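PDB 5VQE: beta-glucoside phosphorylase BglX from Unidentified, which probably cleaves beta-glucosides with phosphate in place of water, releasing glucose 1-phosphate, as a phosphorylase within glycoside hydrolase family 3. Local coordinates for residues A[137-142]-A[370-375]; A[390-395]-A[525-530]; A[471-476]-A[509-514]. All coordinates share one frame; numbering follows the deposited sequence.

The three contacts illustrate two ways in which distant parts of a chain meet: contact 1 packs a barrel helix against the connecting chain, while contacts 2 and 3 are strand pairings within one mixed sheet. Contact 1 comes first along the chain and lies apart, its centre about 33 Å from that of contact 2 and about 32 Å from that of contact 3. It packs the chain leaving the barrel against helix 122-138, before helix 378-391 carries it to the edge strand of the sheet in contact 2. Contact 3 is nested within the chain loop that contact 2 closes. Their centres are about 10 Å apart, and they touch through A529 N and S510 O, a probable hydrogen bond where neighbouring strands 525-528 and 506-510 end.

Contact 1 of 3, residues A[137-142]-A[370-375]; sequences SAVGVN and HAMERI
A371 meets A138 where the end of helix 122-138 comes up against the turn that precedes helix 378-391. The methyl carbons A371 CB and A138 CB lie 4.1 Å apart, and A138 CB also rests 3.6 Å from A371 O, so the small side chain packs against a peptide as much as against its counterpart.

M372 follows, its chain folded back by bends at chi2 (-71°) and chi3 (-80°). These bring SD to 3.8 Å from V139 CG1, the two side chains crossing at about a right angle, and to 3.7 Å from A138 O.

R374 reaches along the other flank of A138. A bend at chi3 (-65°) places NH1 3.6 Å from A138 CB, while A371 O sits above one face of the guanidinium, toward its rim. NH1 finds its hydrogen-bond partner in S134 O, a carbonyl of the last helical turns; S137 OG, close by, is bonded to A133 O.

I375 completes the row with an extended side chain whose CD1 lies 3.9 Å from V139 CG1 and 4.2 Å from A138 CB. A69, on helix 69-82, touches both V139 and I375. Behind these contacts the helix closes in a Schellman motif at G140, with positive phi, where a CB would jam against the preceding carbonyl oxygen.

Between the two segments no clear hydrogen bond forms: the fit is made by methyls and a thioether, while the arginine's positive charge lies by the carboxyl end of a helix, where the helix dipole and the last-turn carbonyls would probably favour it.

Contact 2 of 3, residues A[390-395]-A[525-530]; sequences ESITLV and TYINAY
T393 and Y530 bring their hydroxyls together across the contact, T393 OG1 and Y530 OH lying 2.8 Å apart while the side chains run obliquely to one another. With OG1 anti to the carbonyl carbon (chi1 -54°), the threonine also donates back to its own segment, from T393 OG1 to S391 O at 2.8 Å. That same carbonyl approaches the edge of the tyrosine ring in its plane, S391 O standing 3.3 Å from Y530 CE2, so one oxygen serves both a hydroxyl and a ring edge at the last residue of helix 378-391.

A second tyrosine is met differently. V395 and Y526 lie side by side and point the same way, the valine sitting at the ring edge with V395 CB 3.8 Å from Y526 CD2. CG is anti to the backbone N (chi1 -180°), which sets the ring alongside V395, and the ring meets that of F508 with nearly parallel planes. Near this edge N528 OD1 accepts a weak bond from Y526 OH, while N528 ND2 donates to P514 O.

Isoleucine I527 occupies the face shared with L394. Its CG1 meets L394 CD2 at 3.8 Å, whereas I527 CG2 presses against I392 CG2 at 3.5 Å, tighter than usual; M540 and L544 of helix 534-544 pack on it too.

Backbone bonds set the register: T393 N to N528 O at 2.8 Å and N528 N to T393 O at 3.0 Å make a hydrogen-bonded pair, L394 and I527 form the next, non-hydrogen-bonded one, and V395 N bonds to Y526 O. The N-to-C directions of the short strand segments 393-395 and 525-528 lie at 146°, adding one antiparallel edge strand to an otherwise parallel sheet, as in the alpha/beta sandwich domain of family 3 enzymes.

Contact 3 of 3, residues A[471-476]-A[509-514]; sequences IYYANF and LSFSNP
At the middle of a six-stranded sheet, two parallel strands, 469-475 and 506-510, pair Y473 with L509 and A474 with S510. The backbone ladder runs from L509 N to Y472 O at 2.9 Å, from A474 N to L509 O at 2.9 Å and, nearly straight at 170°, from F511 N to A474 O at 2.8 Å.

Y473, its CG anti to the backbone N (chi1 -168°), lays its ring over F511 in an offset stack with centroids 4.0 Å apart and planes at 10°; F511 CD1 stands over the middle of the tyrosine ring. Y473 OH is hydrogen-bonded to S532 OG. A leucine in place of Y473 would probably leave one face of F511 without its stacking partner and S532 OG without this hydroxyl.

M540 of helix 534-544 packs on both L509 and F511, the helix-on-sheet layering of an alpha/beta sandwich. At the strand end, S510 OG accepts from S512 N in an ST turn and donates to N513 O at 2.6 Å, from above the carbonyl plane. A water accepts from F476 N and N513 N and donates to S510 OG, bridging the two segments; a second water donates to F476 O and is hydrogen-bonded to S512 OG.

Contact 1 of 3, residues A[137-142]-A[370-375]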
loop_
_atom_site.group_PDB
_atom_site.type_symbol
_atom_site.label_atom_id
_atom_site.label_comp_id
_atom_site.label_asym_id
_atom_site.label_seq_id
_atom_site.Cartn_x
_atom_site.Cartn_y
_atom_site.Cartn_z
ATOM N N SER A 137 6.798 -8.936 -12.410
ATOM C CA SER A 137 7.928 -9.046 -13.330
ATOM C C SER A 137 7.526 -9.715 -14.635
ATOM O O SER A 137 8.142 -9.455 -15.674
ATOM C CB SER A 137 9.094 -9.803 -12.681
ATOM O OG SER A 137 8.764 -11.141 -12.336
ATOM N N ALA A 138 6.494 -10.562 -14.611
ATOM C CA ALA A 138 6.031 -11.197 -15.843
ATOM C C ALA A 138 5.600 -10.174 -16.883
ATOM O O ALA A 138 5.711 -10.426 -18.090
ATOM C CB ALA A 138 4.874 -12.145 -15.541
ATOM N N VAL A 139 5.081 -9.028 -16.444
ATOM C CA VAL A 139 4.593 -8.017 -17.367
ATOM C C VAL A 139 5.555 -6.851 -17.511
ATOM O O VAL A 139 5.231 -5.879 -18.204
ATOM C CB VAL A 139 3.193 -7.515 -16.949
ATOM C CG1 VAL A 139 2.238 -8.682 -16.762
ATOM C CG2 VAL A 139 3.253 -6.663 -15.689
ATOM N N GLY A 140 6.718 -6.904 -16.861
ATOM C CA GLY A 140 7.741 -5.893 -17.047
ATOM C C GLY A 140 7.989 -4.982 -15.865
ATOM O O GLY A 140 8.897 -4.148 -15.936
ATOM N N VAL A 141 7.220 -5.103 -14.784
ATOM C CA VAL A 141 7.457 -4.291 -13.600
ATOM C C VAL A 141 8.791 -4.685 -12.981
ATOM O O VAL A 141 9.080 -5.876 -12.786
ATOM C CB VAL A 141 6.304 -4.455 -12.596
ATOM C CG1 VAL A 141 6.629 -3.759 -11.278
ATOM C CG2 VAL A 141 5.022 -3.906 -13.173
ATOM N N ASN A 142 9.612 -3.683 -12.659
ATOM C CA ASN A 142 10.893 -3.927 -12.005
ATOM C C ASN A 142 11.049 -3.151 -10.702
ATOM O O ASN A 142 12.147 -3.140 -10.133
ATOM C CB ASN A 142 12.054 -3.610 -12.958
ATOM C CG ASN A 142 11.990 -2.213 -13.547
ATOM O OD1 ASN A 142 11.643 -1.239 -12.874
ATOM N ND2 ASN A 142 12.352 -2.107 -14.826
ATOM N N HIS A 370 5.776 -17.275 -21.701
ATOM C CA HIS A 370 5.643 -18.331 -20.701
ATOM C C HIS A 370 5.535 -17.776 -19.281
ATOM O O HIS A 370 4.871 -18.374 -18.426
ATOM C CB HIS A 370 6.854 -19.259 -20.846
ATOM C CG HIS A 370 6.847 -20.446 -19.936
ATOM N ND1 HIS A 370 5.732 -20.855 -19.238
ATOM C CD2 HIS A 370 7.830 -21.326 -19.626
ATOM C CE1 HIS A 370 6.029 -21.932 -18.531
ATOM N NE2 HIS A 370 7.295 -22.239 -18.750
ATOM N N ALA A 371 6.173 -16.633 -19.012
ATOM C CA ALA A 371 6.163 -16.073 -17.663
ATOM C C ALA A 371 4.762 -15.662 -17.232
ATOM O O ALA A 371 4.456 -15.666 -16.034
ATOM C CB ALA A 371 7.113 -14.877 -17.588
ATOM N N MET A 372 3.902 -15.303 -18.185
ATOM C CA MET A 372 2.548 -14.876 -17.854
ATOM C C MET A 372 1.749 -15.972 -17.168
ATOM O O MET A 372 0.767 -15.665 -16.481
ATOM C CB MET A 372 1.811 -14.435 -19.118
ATOM C CG MET A 372 2.472 -13.294 -19.858
ATOM S SD MET A 372 2.323 -11.752 -18.961
ATOM C CE MET A 372 0.652 -11.287 -19.398
ATOM N N GLU A 373 2.135 -17.237 -17.348
ATOM C CA GLU A 373 1.420 -18.337 -16.713
ATOM C C GLU A 373 1.558 -18.327 -15.199
ATOM O O GLU A 373 0.804 -19.031 -14.524
ATOM C CB GLU A 373 1.912 -19.680 -17.264
ATOM C CG GLU A 373 1.615 -19.867 -18.748
ATOM C CD GLU A 373 2.101 -21.198 -19.295
ATOM O OE1 GLU A 373 2.169 -22.184 -18.525
ATOM O OE2 GLU A 373 2.420 -21.259 -20.500
ATOM N N ARG A 374 2.498 -17.556 -14.651
ATOM C CA ARG A 374 2.605 -17.431 -13.203
ATOM C C ARG A 374 1.457 -16.632 -12.615
ATOM O O ARG A 374 1.175 -16.763 -11.418
ATOM C CB ARG A 374 3.924 -16.758 -12.818
ATOM C CG ARG A 374 5.153 -17.429 -13.376
ATOM C CD ARG A 374 6.404 -16.933 -12.687
ATOM N NE ARG A 374 6.681 -15.513 -12.914
ATOM C CZ ARG A 374 7.538 -15.027 -13.810
ATOM N NH1 ARG A 374 7.727 -13.710 -13.903
ATOM N NH2 ARG A 374 8.227 -15.841 -14.598
ATOM N N ILE A 375 0.815 -15.785 -13.417
ATOM C CA ILE A 375 -0.239 -14.920 -12.908
ATOM C C ILE A 375 -1.490 -15.751 -12.670
ATOM O O ILE A 375 -1.933 -16.499 -13.552
ATOM C CB ILE A 375 -0.507 -13.766 -13.885
ATOM C CG1 ILE A 375 0.793 -12.998 -14.153
ATOM C CG2 ILE A 375 -1.560 -12.838 -13.318
ATOM C CD1 ILE A 375 0.682 -11.895 -15.195
#

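Contact 2 of 3, residues A[390-395]-A[525-530]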
loop_
_atom_site.group_PDB
_atom_site.type_symbol
_atom_site.label_atom_id
_atom_site.label_comp_id
_atom_site.label_asym_id
_atom_site.label_seq_id
_atom_site.Cartn_x
_atom_site.Cartn_y
_atom_site.Cartn_z
ATOM N N GLU A 390 -4.774 -18.956 8.082
ATOM C CA GLU A 390 -3.973 -18.607 9.247
ATOM C C GLU A 390 -4.301 -17.235 9.818
ATOM O O GLU A 390 -3.941 -16.967 10.968
ATOM C CB GLU A 390 -2.480 -18.640 8.906
ATOM C CG GLU A 390 -1.944 -19.991 8.427
ATOM C CD GLU A 390 -1.895 -21.064 9.521
ATOM O OE1 GLU A 390 -1.874 -20.719 10.729
ATOM O OE2 GLU A 390 -1.881 -22.269 9.169
ATOM N N SER A 391 -4.974 -16.371 9.058
ATOM C CA SER A 391 -5.106 -14.969 9.445
ATOM C C SER A 391 -6.379 -14.669 10.230
ATOM O O SER A 391 -6.353 -13.844 11.155
ATOM C CB SER A 391 -5.055 -14.075 8.202
ATOM O OG SER A 391 -6.219 -14.221 7.410
ATOM N N ILE A 392 -7.500 -15.306 9.885
ATOM C CA ILE A 392 -8.785 -14.870 10.418
ATOM C C ILE A 392 -8.772 -14.991 11.933
ATOM O O ILE A 392 -8.355 -16.014 12.491
ATOM C CB ILE A 392 -9.927 -15.667 9.771
ATOM C CG1 ILE A 392 -9.927 -15.408 8.265
ATOM C CG2 ILE A 392 -11.281 -15.267 10.386
ATOM C CD1 ILE A 392 -10.983 -16.174 7.489
ATOM N N THR A 393 -9.227 -13.934 12.610
ATOM C CA THR A 393 -8.999 -13.758 14.040
ATOM C C THR A 393 -10.326 -13.669 14.774
ATOM O O THR A 393 -11.136 -12.780 14.494
ATOM C CB THR A 393 -8.174 -12.498 14.311
ATOM O OG1 THR A 393 -6.963 -12.543 13.545
ATOM C CG2 THR A 393 -7.842 -12.388 15.788
ATOM N N LEU A 394 -10.535 -14.579 15.725
ATOM C CA LEU A 394 -11.668 -14.500 16.643
ATOM C C LEU A 394 -11.314 -13.515 17.757
ATOM O O LEU A 394 -10.505 -13.834 18.632
ATOM C CB LEU A 394 -11.969 -15.886 17.209
ATOM C CG LEU A 394 -13.405 -16.367 17.417
ATOM C CD1 LEU A 394 -13.451 -17.387 18.565
ATOM C CD2 LEU A 394 -14.380 -15.239 17.657
ATOM N N VAL A 395 -11.901 -12.320 17.727
ATOM C CA VAL A 395 -11.521 -11.250 18.656
ATOM C C VAL A 395 -12.340 -11.305 19.932
ATOM O O VAL A 395 -11.807 -11.199 21.040
ATOM C CB VAL A 395 -11.677 -9.872 17.974
ATOM C CG1 VAL A 395 -11.301 -8.737 18.936
ATOM C CG2 VAL A 395 -10.849 -9.800 16.713
ATOM N N THR A 525 -20.036 -11.099 19.481
ATOM C CA THR A 525 -19.138 -11.962 18.719
ATOM C C THR A 525 -18.606 -11.167 17.533
ATOM O O THR A 525 -19.388 -10.663 16.720
ATOM C CB THR A 525 -19.850 -13.237 18.250
ATOM O OG1 THR A 525 -20.504 -13.851 19.366
ATOM C CG2 THR A 525 -18.846 -14.227 17.673
ATOM N N TYR A 526 -17.283 -11.048 17.446
ATOM C CA TYR A 526 -16.633 -10.167 16.481
ATOM C C TYR A 526 -15.397 -10.863 15.938
ATOM O O TYR A 526 -14.596 -11.392 16.712
ATOM C CB TYR A 526 -16.246 -8.831 17.129
ATOM C CG TYR A 526 -15.572 -7.861 16.181
ATOM C CD1 TYR A 526 -16.310 -6.925 15.475
ATOM C CD2 TYR A 526 -14.197 -7.894 15.979
ATOM C CE1 TYR A 526 -15.698 -6.040 14.597
ATOM C CE2 TYR A 526 -13.577 -7.013 15.108
ATOM C CZ TYR A 526 -14.333 -6.090 14.417
ATOM O OH TYR A 526 -13.728 -5.209 13.536
ATOM N N ILE A 527 -15.255 -10.871 14.612
ATOM C CA ILE A 527 -14.153 -11.544 13.931
ATOM C C ILE A 527 -13.529 -10.571 12.938
ATOM O O ILE A 527 -14.241 -9.909 12.175
ATOM C CB ILE A 527 -14.618 -12.825 13.208
ATOM C CG1 ILE A 527 -15.151 -13.847 14.219
ATOM C CG2 ILE A 527 -13.464 -13.464 12.427
ATOM C CD1 ILE A 527 -16.049 -14.902 13.614
ATOM N N ASN A 528 -12.203 -10.494 12.943
ATOM C CA ASN A 528 -11.454 -9.713 11.966
ATOM C C ASN A 528 -10.859 -10.652 10.925
ATOM O O ASN A 528 -10.165 -11.610 11.278
ATOM C CB ASN A 528 -10.338 -8.918 12.642
ATOM C CG ASN A 528 -10.797 -7.565 13.148
ATOM O OD1 ASN A 528 -11.732 -6.970 12.611
ATOM N ND2 ASN A 528 -10.118 -7.058 14.169
ATOM N N ALA A 529 -11.117 -10.360 9.645
ATOM C CA ALA A 529 -10.553 -11.116 8.537
ATOM C C ALA A 529 -9.590 -10.309 7.670
ATOM O O ALA A 529 -8.879 -10.907 6.856
ATOM C CB ALA A 529 -11.678 -11.675 7.657
ATOM N N TYR A 530 -9.584 -8.975 7.792
ATOM C CA TYR A 530 -8.563 -8.080 7.238
ATOM C C TYR A 530 -8.593 -7.929 5.720
ATOM O O TYR A 530 -8.055 -6.951 5.187
ATOM C CB TYR A 530 -7.157 -8.535 7.637
ATOM C CG TYR A 530 -6.970 -8.879 9.093
ATOM C CD1 TYR A 530 -6.889 -7.889 10.060
ATOM C CD2 TYR A 530 -6.844 -10.203 9.497
ATOM C CE1 TYR A 530 -6.710 -8.201 11.391
ATOM C CE2 TYR A 530 -6.662 -10.528 10.821
ATOM C CZ TYR A 530 -6.597 -9.525 11.768
ATOM O OH TYR A 530 -6.413 -9.845 13.093
#

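Contact 3 of 3, residues A[471-476]-A[509-514]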
loop_
_atom_site.group_PDB
_atom_site.type_symbol
_atom_site.label_atom_id
_atom_site.label_comp_id
_atom_site.label_asym_id
_atom_site.label_seq_id
_atom_site.Cartn_x
_atom_site.Cartn_y
_atom_site.Cartn_z
ATOM N N ILE A 471 -26.093 -11.414 10.679
ATOM C CA ILE A 471 -24.675 -11.438 10.334
ATOM C C ILE A 471 -24.332 -10.150 9.602
ATOM O O ILE A 471 -25.024 -9.774 8.649
ATOM C CB ILE A 471 -24.295 -12.655 9.474
ATOM C CG1 ILE A 471 -24.644 -13.953 10.210
ATOM C CG2 ILE A 471 -22.787 -12.600 9.159
ATOM C CD1 ILE A 471 -24.172 -15.223 9.504
ATOM N N TYR A 472 -23.256 -9.487 10.037
ATOM C CA TYR A 472 -22.749 -8.283 9.379
ATOM C C TYR A 472 -21.505 -8.587 8.548
ATOM O O TYR A 472 -20.569 -9.233 9.030
ATOM C CB TYR A 472 -22.432 -7.196 10.409
ATOM C CG TYR A 472 -23.680 -6.528 10.924
ATOM C CD1 TYR A 472 -24.482 -7.148 11.860
ATOM C CD2 TYR A 472 -24.073 -5.292 10.441
ATOM C CE1 TYR A 472 -25.636 -6.554 12.314
ATOM C CE2 TYR A 472 -25.226 -4.687 10.893
ATOM C CZ TYR A 472 -26.002 -5.325 11.832
ATOM O OH TYR A 472 -27.162 -4.735 12.285
ATOM N N TYR A 473 -21.507 -8.123 7.294
ATOM C CA TYR A 473 -20.349 -8.187 6.403
ATOM C C TYR A 473 -19.865 -6.751 6.220
ATOM O O TYR A 473 -20.469 -5.977 5.473
ATOM C CB TYR A 473 -20.718 -8.833 5.071
ATOM C CG TYR A 473 -19.543 -9.194 4.192
ATOM C CD1 TYR A 473 -18.761 -8.209 3.592
ATOM C CD2 TYR A 473 -19.226 -10.526 3.946
ATOM C CE1 TYR A 473 -17.688 -8.544 2.781
ATOM C CE2 TYR A 473 -18.160 -10.869 3.140
ATOM C CZ TYR A 473 -17.391 -9.881 2.564
ATOM O OH TYR A 473 -16.334 -10.234 1.761
ATOM N N ALA A 474 -18.780 -6.398 6.904
ATOM C CA ALA A 474 -18.259 -5.037 6.913
ATOM C C ALA A 474 -16.991 -4.970 6.073
ATOM O O ALA A 474 -16.023 -5.690 6.345
ATOM C CB ALA A 474 -17.973 -4.576 8.341
ATOM N N ASN A 475 -16.992 -4.090 5.059
ATOM C CA ASN A 475 -15.828 -3.873 4.192
ATOM C C ASN A 475 -15.639 -2.365 4.011
ATOM O O ASN A 475 -16.111 -1.778 3.038
ATOM C CB ASN A 475 -16.004 -4.574 2.846
ATOM C CG ASN A 475 -14.839 -4.339 1.911
ATOM O OD1 ASN A 475 -13.690 -4.292 2.341
ATOM N ND2 ASN A 475 -15.129 -4.184 0.627
ATOM N N PHE A 476 -14.940 -1.734 4.954
ATOM C CA PHE A 476 -14.583 -0.318 4.849
ATOM C C PHE A 476 -13.102 -0.238 4.501
ATOM O O PHE A 476 -12.234 -0.355 5.372
ATOM C CB PHE A 476 -14.948 0.427 6.128
ATOM C CG PHE A 476 -16.420 0.699 6.228
ATOM C CD1 PHE A 476 -16.937 1.929 5.856
ATOM C CD2 PHE A 476 -17.295 -0.304 6.616
ATOM C CE1 PHE A 476 -18.306 2.169 5.913
ATOM C CE2 PHE A 476 -18.666 -0.071 6.669
ATOM C CZ PHE A 476 -19.166 1.166 6.314
ATOM N N LEU A 509 -18.696 -9.508 11.267
ATOM C CA LEU A 509 -17.491 -9.886 10.539
ATOM C C LEU A 509 -16.937 -8.659 9.829
ATOM O O LEU A 509 -17.620 -8.071 8.983
ATOM C CB LEU A 509 -17.793 -10.975 9.508
ATOM C CG LEU A 509 -18.606 -12.188 9.962
ATOM C CD1 LEU A 509 -18.960 -13.043 8.756
ATOM C CD2 LEU A 509 -17.846 -12.995 10.995
ATOM N N SER A 510 -15.700 -8.289 10.143
ATOM C CA SER A 510 -14.985 -7.275 9.377
ATOM C C SER A 510 -14.028 -7.951 8.406
ATOM O O SER A 510 -13.197 -8.769 8.815
ATOM C CB SER A 510 -14.193 -6.327 10.272
ATOM O OG SER A 510 -13.460 -5.428 9.451
ATOM N N PHE A 511 -14.139 -7.592 7.127
ATOM C CA PHE A 511 -13.210 -8.046 6.102
ATOM C C PHE A 511 -12.224 -6.950 5.702
ATOM O O PHE A 511 -11.614 -7.021 4.629
ATOM C CB PHE A 511 -13.986 -8.565 4.891
ATOM C CG PHE A 511 -14.674 -9.894 5.135
ATOM C CD1 PHE A 511 -15.900 -9.954 5.788
ATOM C CD2 PHE A 511 -14.088 -11.082 4.717
ATOM C CE1 PHE A 511 -16.535 -11.175 6.013
ATOM C CE2 PHE A 511 -14.716 -12.302 4.939
ATOM C CZ PHE A 511 -15.947 -12.343 5.591
ATOM N N SER A 512 -12.040 -5.945 6.556
ATOM C CA SER A 512 -11.009 -4.946 6.321
ATOM C C SER A 512 -10.605 -4.276 7.631
ATOM O O SER A 512 -9.740 -4.794 8.346
ATOM C CB SER A 512 -11.498 -3.933 5.289
ATOM O OG SER A 512 -10.407 -3.253 4.718
ATOM N N ASN A 513 -11.242 -3.160 7.978
ATOM C CA ASN A 513 -10.841 -2.372 9.142
ATOM C C ASN A 513 -10.907 -3.219 10.414
ATOM O O ASN A 513 -11.977 -3.766 10.731
ATOM C CB ASN A 513 -11.753 -1.150 9.261
ATOM C CG ASN A 513 -11.321 -0.185 10.355
ATOM O OD1 ASN A 513 -10.479 -0.498 11.185
ATOM N ND2 ASN A 513 -11.924 0.998 10.362
ATOM N N PRO A 514 -9.809 -3.371 11.158
ATOM C CA PRO A 514 -9.836 -4.213 12.360
ATOM C C PRO A 514 -10.418 -3.535 13.589
ATOM O O PRO A 514 -10.519 -4.181 14.637
ATOM C CB PRO A 514 -8.353 -4.529 12.578
ATOM C CG PRO A 514 -7.684 -3.271 12.097
ATOM C CD PRO A 514 -8.456 -2.851 10.891
HETATM O O HOH W 1 -14.252 -3.213 7.258
HETATM O O HOH W 2 -9.722 -0.979 6.085
#